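Local coordinates for protein cellulase (Soil metagenome, PDB 5I2U) that probably hydrolyses the beta-1,4-glucosidic bonds of cellulose, as a halotolerant cellulase of glycoside hydrolase family 5 built on a TIM barrel, at residues I96-N99 / Y100-P104; K289-T292 / C293-L296; A230-R233 / D234-E238. All coordinates share one frame; numbering follows the deposited sequence. Where two conformers were deposited one is given.

Interaction 1 (I96-N99 / Y100-P104); sequences IEDN and YRENP
Asn99 meets Arg101 and Glu102 through its side-chain amide, both ends of which are engaged. Asn99 OD1 accepts from Glu102 N at 3.2 Å, the donor standing above the carbonyl plane, and takes a second, weak bond from Arg101 N. With CG lodged between the backbone N and the carbonyl carbon (chi1 66°), the amide also reaches back, and Asn99 ND2 gives a 2.9 Å bond to Ile96 O. The backbone carbonyl is used as well: Asn103 N donates to Asn99 O at 2.8 Å. Two further donors go to carboxylates. Asp98 N meets Glu102 OE1 at 3.1 Å from above the carboxylate plane, while Asn103 ND2 binds Asp98 OD1 at 3.1 Å on the syn side, though 30° out of plane. These N-H groups probably ease the closeness of Asp98 OD1 and Glu102 OE2, 4.2 Å apart. The Arg101 guanidinium, one face beneath Asn99 OD1, gives NH2 to Leu94 O. A type II beta turn from Ile96 to Asn99 and the bend after it lead from strand 87-93 into helix 104-120, which Asn103 N-caps through OD1 on Phe106 N; Tyr100 packs edge-to-face on Phe142 of helix 136-150.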
loop_
_atom_site.group_PDB
_atom_site.type_symbol
_atom_site.label_atom_id
_atom_site.label_comp_id
_atom_site.label_asym_id
_atom_site.label_seq_id
_atom_site.Cartn_x
_atom_site.Cartn_y
_atom_site.Cartn_z
ATOM N N ILE A 96 5.405 -2.016 17.535
ATOM C CA ILE A 96 4.480 -2.801 18.360
ATOM C C ILE A 96 5.110 -4.190 18.592
ATOM O O ILE A 96 5.994 -4.613 17.841
ATOM C CB ILE A 96 3.036 -2.889 17.754
ATOM C CG1 ILE A 96 2.501 -1.488 17.396
ATOM C CG2 ILE A 96 2.069 -3.570 18.720
ATOM C CD1 ILE A 96 1.298 -1.479 16.468
ATOM N N GLU A 97 4.705 -4.837 19.683
ATOM C CA GLU A 97 5.225 -6.130 20.112
ATOM C C GLU A 97 5.197 -7.146 18.973
ATOM O O GLU A 97 4.263 -7.168 18.173
ATOM C CB GLU A 97 4.387 -6.673 21.292
ATOM C CG GLU A 97 4.642 -6.024 22.658
ATOM C CD GLU A 97 3.888 -4.722 22.900
ATOM O OE1 GLU A 97 3.501 -4.035 21.934
ATOM O OE2 GLU A 97 3.677 -4.367 24.077
ATOM N N ASP A 98 6.230 -7.980 18.910
ATOM C CA ASP A 98 6.341 -9.090 17.941
ATOM C C ASP A 98 6.588 -8.661 16.463
ATOM O O ASP A 98 6.354 -9.428 15.522
ATOM C CB ASP A 98 5.109 -10.012 18.068
ATOM C CG ASP A 98 5.447 -11.474 17.930
ATOM O OD1 ASP A 98 6.622 -11.853 18.161
ATOM O OD2 ASP A 98 4.525 -12.252 17.563
ATOM N N ASN A 99 7.099 -7.450 16.284
ATOM C CA ASN A 99 7.465 -6.899 14.969
ATOM C C ASN A 99 8.670 -7.587 14.327
ATOM O O ASN A 99 9.271 -8.477 14.924
ATOM C CB ASN A 99 7.750 -5.404 15.112
ATOM C CG ASN A 99 8.981 -5.132 15.956
ATOM O OD1 ASN A 99 10.099 -5.400 15.533
ATOM N ND2 ASN A 99 8.781 -4.603 17.157
ATOM N N TYR A 100 9.029 -7.135 13.116
ATOM C CA TYR A 100 10.125 -7.723 12.326
ATOM C C TYR A 100 11.502 -7.733 13.029
ATOM O O TYR A 100 12.216 -8.730 12.970
ATOM C CB TYR A 100 10.199 -7.031 10.949
ATOM C CG TYR A 100 11.398 -7.403 10.099
ATOM C CD1 TYR A 100 11.475 -8.641 9.468
ATOM C CD2 TYR A 100 12.463 -6.517 9.933
ATOM C CE1 TYR A 100 12.577 -8.981 8.693
ATOM C CE2 TYR A 100 13.574 -6.843 9.150
ATOM C CZ TYR A 100 13.622 -8.079 8.538
ATOM O OH TYR A 100 14.711 -8.400 7.764
ATOM N N ARG A 101 11.842 -6.640 13.711
ATOM C CA ARG A 101 13.116 -6.532 14.436
ATOM C C ARG A 101 13.208 -7.564 15.576
ATOM O O ARG A 101 14.214 -8.256 15.730
ATOM C CB ARG A 101 13.308 -5.108 14.966
ATOM C CG ARG A 101 13.417 -4.084 13.848
ATOM C CD ARG A 101 13.360 -2.632 14.286
ATOM N NE ARG A 101 12.105 -2.293 14.957
ATOM C CZ ARG A 101 11.933 -2.138 16.279
ATOM N NH1 ARG A 101 12.938 -2.284 17.156
ATOM N NH2 ARG A 101 10.727 -1.828 16.741
ATOM N N GLU A 102 12.132 -7.678 16.345
ATOM C CA GLU A 102 12.055 -8.618 17.459
ATOM C C GLU A 102 11.840 -10.070 16.985
ATOM O O GLU A 102 12.368 -10.990 17.596
ATOM C CB GLU A 102 10.976 -8.133 18.440
ATOM C CG GLU A 102 10.885 -8.874 19.753
ATOM C CD GLU A 102 9.513 -8.724 20.387
ATOM O OE1 GLU A 102 8.982 -7.583 20.377
ATOM O OE2 GLU A 102 8.967 -9.752 20.872
ATOM N N ASN A 103 11.108 -10.282 15.893
ATOM C CA ASN A 103 10.775 -11.640 15.441
ATOM C C ASN A 103 10.659 -11.663 13.909
ATOM O O ASN A 103 9.548 -11.662 13.370
ATOM C CB ASN A 103 9.481 -12.115 16.138
ATOM C CG ASN A 103 9.152 -13.583 15.874
ATOM O OD1 ASN A 103 9.812 -14.265 15.094
ATOM N ND2 ASN A 103 8.085 -14.064 16.504
ATOM N N PRO A 104 11.809 -11.691 13.203
ATOM C CA PRO A 104 11.775 -11.684 11.734
ATOM C C PRO A 104 11.291 -12.993 11.090
ATOM O O PRO A 104 10.763 -12.959 9.982
ATOM C CB PRO A 104 13.232 -11.379 11.340
ATOM C CG PRO A 104 14.056 -11.854 12.500
ATOM C CD PRO A 104 13.190 -11.693 13.726
#

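Interaction 2 (K289-T292 / C293-L296); sequences KNET and CSML
Ser294 and Glu291 form the tight half of this contact. Ser294 OG donates to Glu291 OE2 at 2.8 Å, the carboxylate oxygen accepting through its anti lone pair, and Ser294 OG also takes a weak bond from Lys289 N at 3.1 Å; a third partner is the hydroxyl of Ser287. Glu291 CG lies between its own backbone N and carbonyl carbon (chi1 65°), which places it 3.4 Å from Ser294 OG, and the chain runs on extended to the carboxylate. Cys293 SG sits over a face of that carboxylate, 3.4 Å from Glu291 CD, while the cysteine itself is buried against Trp284 of the last barrel strand. Ser294 CB, 3.2 Å from Lys289 O, completes the close packing.

The Lys289 side is looser. Its extended chain runs out to an exposed end, where Lys289 NZ is 4.0 Å from Glu291 OE1, a long salt bridge, and both of those atoms bind a glycerol, probably from the crystallisation liquor. An alanine in place of Glu291 would probably deprive the Ser294 hydroxyl of its carboxylate partner, open a gap beside Cys293 SG and leave Lys289 NZ without its nearby charge.

The backbone closes a type I beta turn from Glu291 to Ser294, with Ser294 N bonded to Glu291 O at 3.1 Å, and Lys312 NZ bonds to both Glu291 O and Ser294 O. The turn belongs to the loop following strand 281-286, the eighth strand of the TIM barrel; such loops rim the face that carries the active site in family 5 enzymes.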
loop_
_atom_site.group_PDB
_atom_site.type_symbol
_atom_site.label_atom_id
_atom_site.label_comp_id
_atom_site.label_asym_id
_atom_site.label_seq_id
_atom_site.Cartn_x
_atom_site.Cartn_y
_atom_site.Cartn_z
ATOM N N LYS A 289 -10.274 -5.830 14.642
ATOM C CA LYS A 289 -10.272 -5.095 15.895
ATOM C C LYS A 289 -11.612 -4.354 15.998
ATOM O O LYS A 289 -12.255 -4.116 14.980
ATOM C CB LYS A 289 -9.081 -4.140 15.891
ATOM C CG LYS A 289 -8.890 -3.260 17.120
ATOM C CD LYS A 289 -7.518 -2.604 17.026
ATOM C CE LYS A 289 -7.305 -1.490 18.040
ATOM N NZ LYS A 289 -5.976 -0.845 17.846
ATOM N N ASN A 290 -12.039 -4.007 17.211
ATOM C CA ASN A 290 -13.215 -3.140 17.393
ATOM C C ASN A 290 -12.901 -1.681 17.085
ATOM O O ASN A 290 -12.915 -0.813 17.976
ATOM C CB ASN A 290 -13.809 -3.245 18.803
ATOM C CG ASN A 290 -15.105 -2.463 18.939
ATOM O OD1 ASN A 290 -15.851 -2.310 17.977
ATOM N ND2 ASN A 290 -15.363 -1.948 20.131
ATOM N N GLU A 291 -12.648 -1.420 15.810
ATOM C CA GLU A 291 -12.349 -0.078 15.300
ATOM C C GLU A 291 -13.042 0.063 13.942
ATOM O O GLU A 291 -13.221 -0.927 13.211
ATOM C CB GLU A 291 -10.828 0.132 15.162
ATOM C CG GLU A 291 -10.185 -0.789 14.122
ATOM C CD GLU A 291 -8.669 -0.766 14.073
ATOM O OE1 GLU A 291 -8.040 0.165 14.617
ATOM O OE2 GLU A 291 -8.119 -1.719 13.476
ATOM N N THR A 292 -13.427 1.291 13.616
ATOM C CA THR A 292 -14.104 1.605 12.353
ATOM C C THR A 292 -13.330 1.139 11.113
ATOM O O THR A 292 -13.931 0.587 10.191
ATOM C CB THR A 292 -14.381 3.124 12.256
ATOM O OG1 THR A 292 -15.072 3.551 13.433
ATOM C CG2 THR A 292 -15.223 3.456 11.028
ATOM N N CYS A 293 -12.008 1.328 11.102
ATOM C CA CYS A 293 -11.172 0.926 9.952
ATOM C C CYS A 293 -10.946 -0.599 9.775
ATOM O O CYS A 293 -10.417 -1.006 8.741
ATOM C CB CYS A 293 -9.806 1.630 9.980
ATOM S SG CYS A 293 -8.557 0.843 11.043
ATOM N N SER A 294 -11.340 -1.430 10.748
ATOM C CA SER A 294 -11.157 -2.902 10.644
ATOM C C SER A 294 -12.357 -3.424 9.896
ATOM O O SER A 294 -13.488 -3.291 10.373
ATOM C CB SER A 294 -11.063 -3.571 12.025
ATOM O OG SER A 294 -9.714 -3.713 12.448
ATOM N N MET A 295 -12.135 -4.003 8.724
ATOM C CA MET A 295 -13.248 -4.323 7.794
ATOM C C MET A 295 -14.116 -5.534 8.166
ATOM O O MET A 295 -15.214 -5.677 7.619
ATOM C CB MET A 295 -12.696 -4.538 6.388
ATOM C CG MET A 295 -12.089 -3.290 5.771
ATOM S SD MET A 295 -11.156 -3.629 4.260
ATOM C CE MET A 295 -10.369 -2.031 4.039
ATOM N N LEU A 296 -13.622 -6.411 9.050
ATOM C CA LEU A 296 -14.279 -7.701 9.338
ATOM C C LEU A 296 -14.653 -7.868 10.807
ATOM O O LEU A 296 -14.005 -7.323 11.682
ATOM C CB LEU A 296 -13.347 -8.852 8.956
ATOM C CG LEU A 296 -12.855 -8.902 7.505
ATOM C CD1 LEU A 296 -11.727 -9.922 7.369
ATOM C CD2 LEU A 296 -14.000 -9.218 6.557
#

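Interaction 3 (A230-R233 / D234-E238); sequences AWLR and DRTDE
Ala230 to Asp234, Trp231 to Arg235, Leu232 to Thr236 and Arg233 to Asp237 are joined by successive i to i+4 backbone bonds of helix 230-241, the straightest being Arg235 N to Trp231 O at 2.7 Å (N-H...O 174°). One turn apart, the side chains of Trp231 and Arg235 run alongside each other in the same direction. The edge of the Trp231 indole at CZ3 meets the guanidinium face over its centre, 3.9 Å from Arg235 CZ, with the two planes turned 60° apart. Arg235 bends at chi3 (-70°) to bring this face round, and its NH1 bonds to Gln201 O.

Thr236 doubles the grip on Leu232 O, which receives Thr236 N at 2.9 Å and Thr236 OG1 at 2.8 Å from opposite faces of the carbonyl plane. The hydroxyl of buried Thr236 thus finds its acceptor within the helix, the side chain packing among Met221 of strand 217-224, Trp273 and Leu203. Arg233 folds back so that Ala230 CA lies over one face of its guanidinium, and it makes a cation-pi contact with Tyr270 of helix 264-276.

Asp237 is held by a salt bridge from OD1 to Arg277 NE and a bond from Trp273 NE1 to OD2. The chemistry is therefore divided: backbone bonds and the threonine hydroxyl are satisfied within the helix, whereas Arg235 and Asp237 find their main polar partners outside it, and Arg233 meets Tyr270.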
loop_
_atom_site.group_PDB
_atom_site.type_symbol
_atom_site.label_atom_id
_atom_site.label_comp_id
_atom_site.label_asym_id
_atom_site.label_seq_id
_atom_site.Cartn_x
_atom_site.Cartn_y
_atom_site.Cartn_z
ATOM N N ALA A 230 -10.118 18.781 2.289
ATOM C CA ALA A 230 -9.740 19.079 0.894
ATOM C C ALA A 230 -8.290 19.506 0.647
ATOM O O ALA A 230 -7.754 19.241 -0.422
ATOM C CB ALA A 230 -10.691 20.128 0.315
ATOM N N TRP A 231 -7.660 20.152 1.625
ATOM C CA TRP A 231 -6.267 20.587 1.489
ATOM C C TRP A 231 -5.320 19.484 0.979
ATOM O O TRP A 231 -4.500 19.737 0.085
ATOM C CB TRP A 231 -5.738 21.184 2.795
ATOM C CG TRP A 231 -5.741 20.271 3.994
ATOM C CD1 TRP A 231 -6.746 20.117 4.909
ATOM C CD2 TRP A 231 -4.676 19.413 4.425
ATOM N NE1 TRP A 231 -6.378 19.215 5.874
ATOM C CE2 TRP A 231 -5.114 18.763 5.602
ATOM C CE3 TRP A 231 -3.395 19.127 3.929
ATOM C CZ2 TRP A 231 -4.314 17.840 6.294
ATOM C CZ3 TRP A 231 -2.599 18.206 4.618
ATOM C CH2 TRP A 231 -3.066 17.579 5.789
ATOM N N LEU A 232 -5.475 18.264 1.502
ATOM C CA LEU A 232 -4.583 17.152 1.171
ATOM C C LEU A 232 -4.691 16.729 -0.306
ATOM O O LEU A 232 -3.678 16.392 -0.942
ATOM C CB LEU A 232 -4.841 15.970 2.116
ATOM C CG LEU A 232 -3.958 14.716 2.015
ATOM C CD1 LEU A 232 -2.473 15.043 1.946
ATOM C CD2 LEU A 232 -4.231 13.778 3.190
ATOM N N ARG A 233 -5.914 16.759 -0.848
ATOM C CA ARG A 233 -6.141 16.537 -2.287
ATOM C C ARG A 233 -5.510 17.633 -3.155
ATOM O O ARG A 233 -4.959 17.344 -4.224
ATOM C CB ARG A 233 -7.628 16.477 -2.594
ATOM C CG ARG A 233 -8.358 15.277 -2.020
ATOM C CD ARG A 233 -9.744 15.154 -2.655
ATOM N NE ARG A 233 -10.647 16.228 -2.227
ATOM C CZ ARG A 233 -11.437 16.208 -1.150
ATOM N NH1 ARG A 233 -11.479 15.155 -0.324
ATOM N NH2 ARG A 233 -12.207 17.265 -0.891
ATOM N N ASP A 234 -5.605 18.879 -2.677
ATOM C CA ASP A 234 -5.051 20.052 -3.375
ATOM C C ASP A 234 -3.525 20.025 -3.352
ATOM O O ASP A 234 -2.879 20.261 -4.387
ATOM C CB ASP A 234 -5.540 21.361 -2.733
ATOM C CG ASP A 234 -7.030 21.589 -2.909
ATOM O OD1 ASP A 234 -7.589 21.206 -3.957
ATOM O OD2 ASP A 234 -7.644 22.200 -2.012
ATOM N N ARG A 235 -2.965 19.732 -2.174
ATOM C CA ARG A 235 -1.528 19.497 -2.040
ATOM C C ARG A 235 -1.042 18.374 -2.957
ATOM O O ARG A 235 -0.018 18.520 -3.619
ATOM C CB ARG A 235 -1.167 19.144 -0.612
ATOM C CG ARG A 235 0.325 18.967 -0.407
ATOM C CD ARG A 235 0.638 18.638 1.035
ATOM N NE ARG A 235 0.403 19.771 1.913
ATOM C CZ ARG A 235 0.655 19.777 3.222
ATOM N NH1 ARG A 235 1.153 18.696 3.829
ATOM N NH2 ARG A 235 0.402 20.878 3.934
ATOM N N THR A 236 -1.781 17.269 -2.998
ATOM C CA THR A 236 -1.405 16.143 -3.852
ATOM C C THR A 236 -1.459 16.533 -5.332
ATOM O O THR A 236 -0.523 16.231 -6.074
ATOM C CB THR A 236 -2.277 14.895 -3.561
ATOM O OG1 THR A 236 -2.071 14.485 -2.195
ATOM C CG2 THR A 236 -1.926 13.743 -4.478
ATOM N N ASP A 237 -2.538 17.196 -5.754
ATOM C CA ASP A 237 -2.653 17.700 -7.136
ATOM C C ASP A 237 -1.494 18.626 -7.528
ATOM O O ASP A 237 -0.920 18.490 -8.618
ATOM C CB ASP A 237 -3.984 18.435 -7.354
ATOM C CG ASP A 237 -5.151 17.499 -7.648
ATOM O OD1 ASP A 237 -4.950 16.382 -8.177
ATOM O OD2 ASP A 237 -6.301 17.900 -7.370
ATOM N N GLU A 238 -1.171 19.564 -6.640
ATOM C CA GLU A 238 -0.014 20.460 -6.804
ATOM C C GLU A 238 1.319 19.735 -7.000
ATOM O O GLU A 238 2.164 20.201 -7.773
ATOM C CB GLU A 238 0.116 21.379 -5.593
#

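All three contacts are local pieces of one TIM barrel and touch nowhere. Interactions 1 and 2 belong to loops following the second and eighth strands, which flank the first strand in the closed barrel; their centres are 22 Å apart, their nearest atoms about 7 Å. Both loops lie at the C-terminal ends of the barrel strands, the face that carries the active site in family 5 enzymes; a glycerol, probably from the crystallisation liquor, is bound beside interaction 2 and may mark a pocket. Interaction 3 sits instead on helix 230-241, between the sixth and seventh strands, its centre 27 Å from interaction 2 and 35 Å from interaction 1. The magnesium ion, held by Gly151, Asp187, Asp189 and Asn190, takes no ligand from any of them.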